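Local structure of Phospholipase/Carboxylesterase (Haliangium ochraceum, 4Q82) at residues F67-P72 / D150-D155. The protein is probably an esterase of the alpha/beta-hydrolase type that cleaves carboxylic esters, possibly including those of phospholipids. Residues are numbered along the deposited sequence; the frame is centred on the assembly and turned at random. Where two conformers were deposited one is given.
Sequences FWEYLP and DTYEVD
Leu71, just past strand 67-70, and Tyr152, the first residue to leave helical backbone angles after helix 138-151, are the residues whose CA atoms come nearest, 9.6 Å from Leu71 CA to Tyr152 CA, so side chains, chiefly that of Tyr152, fill the gap. Tyrosine suits the place by joining reach to a terminal donor; its CG is anti to the carbonyl carbon (chi1 -70°), which sends the ring across to the strand. The hydroxyl donates a short hydrogen bond, 2.5 Å from Tyr152 OH to Glu69 OE1; the anti lone pair of OE1 accepts it, and that oxygen lies at the edge of the tyrosine ring, the carboxylate plane standing 83° from the ring. Glutamate suits the site because its extended chain carries the carboxylate out to the phenol, while OE2 forms a salt bridge with Arg56 on strand 53-56; the two partners probably favour the charged form of this buried acid. In the mixed sheet of this alpha/beta-hydrolase-like fold, strand 67-70 lies between 53-56 and 124-128, and the contact ties it to the turn that follows helix 138-151. Phe67, alternating with Glu69, points the same way; its ring edge meets the hydroxyl in plane, Phe67 CE2 being 3.3 Å from Tyr152 OH, and its apolar ring also suits Phe144 and Phe147 of the helix, which pack against it. A phenylalanine in place of Tyr152 lacks the hydroxyl and would probably cost Glu69 OE1 a hydrogen-bond partner and the carboxylate some of its fixed orientation. Further along, apolar Leu71 brings one methyl to the tyrosine ring, with Leu71 CD2 4.1 Å from Tyr152 CE2.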
# COMPACT_ATOMS: atom_id res chain seq x y z
N PHE A 67 -9.57 8.84 -6.55
CA PHE A 67 -9.17 8.10 -5.34
C PHE A 67 -10.16 8.27 -4.20
O PHE A 67 -10.94 9.24 -4.17
CB PHE A 67 -7.77 8.52 -4.88
CG PHE A 67 -7.67 9.97 -4.44
CD1 PHE A 67 -7.50 10.98 -5.37
CD2 PHE A 67 -7.69 10.30 -3.08
CE1 PHE A 67 -7.38 12.31 -4.96
CE2 PHE A 67 -7.58 11.63 -2.67
CZ PHE A 67 -7.42 12.63 -3.61
N TRP A 68 -10.11 7.32 -3.26
CA TRP A 68 -10.80 7.45 -1.98
C TRP A 68 -9.87 8.10 -0.98
O TRP A 68 -8.73 7.70 -0.84
CB TRP A 68 -11.24 6.08 -1.42
CG TRP A 68 -12.37 5.49 -2.20
CD1 TRP A 68 -12.28 4.58 -3.21
CD2 TRP A 68 -13.75 5.83 -2.09
NE1 TRP A 68 -13.54 4.30 -3.72
CE2 TRP A 68 -14.46 5.06 -3.04
CE3 TRP A 68 -14.47 6.71 -1.26
CZ2 TRP A 68 -15.84 5.13 -3.19
CZ3 TRP A 68 -15.85 6.77 -1.40
CH2 TRP A 68 -16.52 6.00 -2.36
N GLU A 69 -10.39 9.10 -0.27
CA GLU A 69 -9.64 9.81 0.75
C GLU A 69 -10.18 9.48 2.12
O GLU A 69 -11.36 9.70 2.40
CB GLU A 69 -9.72 11.32 0.49
CG GLU A 69 -9.20 12.19 1.60
CD GLU A 69 -9.79 13.59 1.49
OE1 GLU A 69 -9.33 14.39 0.63
OE2 GLU A 69 -10.75 13.86 2.25
N TYR A 70 -9.33 8.90 2.96
CA TYR A 70 -9.66 8.69 4.37
C TYR A 70 -8.77 9.56 5.25
O TYR A 70 -7.54 9.48 5.16
CB TYR A 70 -9.52 7.21 4.80
CG TYR A 70 -9.68 7.10 6.31
CD1 TYR A 70 -10.93 7.29 6.90
CD2 TYR A 70 -8.59 6.87 7.14
CE1 TYR A 70 -11.10 7.20 8.29
CE2 TYR A 70 -8.75 6.81 8.55
CZ TYR A 70 -10.01 6.97 9.10
OH TYR A 70 -10.17 6.90 10.46
N LEU A 71 -9.39 10.37 6.11
CA LEU A 71 -8.65 11.19 7.06
C LEU A 71 -8.84 10.64 8.47
O LEU A 71 -9.94 10.26 8.86
CB LEU A 71 -9.11 12.65 6.99
CG LEU A 71 -9.03 13.31 5.61
CD1 LEU A 71 -9.64 14.70 5.66
CD2 LEU A 71 -7.60 13.36 5.10
N PRO A 72 -7.73 10.54 9.22
CA PRO A 72 -7.76 9.99 10.57
C PRO A 72 -8.35 11.02 11.54
O PRO A 72 -8.43 12.19 11.20
CB PRO A 72 -6.29 9.74 10.88
CG PRO A 72 -5.59 10.83 10.13
CD PRO A 72 -6.37 10.95 8.83
N ASP A 150 2.18 16.62 -1.61
CA ASP A 150 2.00 18.05 -1.86
C ASP A 150 0.65 18.54 -1.33
O ASP A 150 0.50 19.71 -0.99
CB ASP A 150 2.11 18.36 -3.35
CG ASP A 150 2.06 19.86 -3.65
OD1 ASP A 150 2.64 20.64 -2.86
OD2 ASP A 150 1.44 20.24 -4.66
N THR A 151 -0.32 17.63 -1.26
CA THR A 151 -1.72 18.01 -0.99
C THR A 151 -2.18 17.87 0.46
O THR A 151 -2.99 18.67 0.93
CB THR A 151 -2.67 17.17 -1.87
OG1 THR A 151 -2.33 17.37 -3.25
CG2 THR A 151 -4.13 17.56 -1.64
N TYR A 152 -1.66 16.87 1.17
CA TYR A 152 -2.16 16.53 2.51
C TYR A 152 -1.16 16.91 3.59
O TYR A 152 0.03 17.05 3.32
CB TYR A 152 -2.51 15.03 2.57
CG TYR A 152 -3.73 14.74 1.73
CD1 TYR A 152 -3.62 14.33 0.40
CD2 TYR A 152 -5.00 14.93 2.25
CE1 TYR A 152 -4.75 14.10 -0.36
CE2 TYR A 152 -6.13 14.72 1.49
CZ TYR A 152 -6.01 14.30 0.18
OH TYR A 152 -7.15 14.10 -0.57
N GLU A 153 -1.65 17.12 4.81
CA GLU A 153 -0.79 17.46 5.93
C GLU A 153 -0.18 16.19 6.50
O GLU A 153 -0.65 15.65 7.50
CB GLU A 153 -1.55 18.21 7.01
CG GLU A 153 -2.12 19.52 6.51
CD GLU A 153 -2.78 20.32 7.62
OE1 GLU A 153 -2.48 20.05 8.81
OE2 GLU A 153 -3.61 21.20 7.30
N VAL A 154 0.87 15.70 5.84
CA VAL A 154 1.42 14.41 6.20
C VAL A 154 2.85 14.53 6.68
O VAL A 154 3.57 15.47 6.34
CB VAL A 154 1.36 13.42 5.00
CG1 VAL A 154 -0.08 13.13 4.64
CG2 VAL A 154 2.11 13.98 3.81
N ASP A 155 3.23 13.56 7.51
CA ASP A 155 4.60 13.45 7.99
C ASP A 155 5.44 12.75 6.93
O ASP A 155 5.32 11.54 6.72
CB ASP A 155 4.64 12.69 9.31
CG ASP A 155 6.05 12.47 9.84
OD1 ASP A 155 7.02 12.96 9.21
OD2 ASP A 155 6.18 11.83 10.90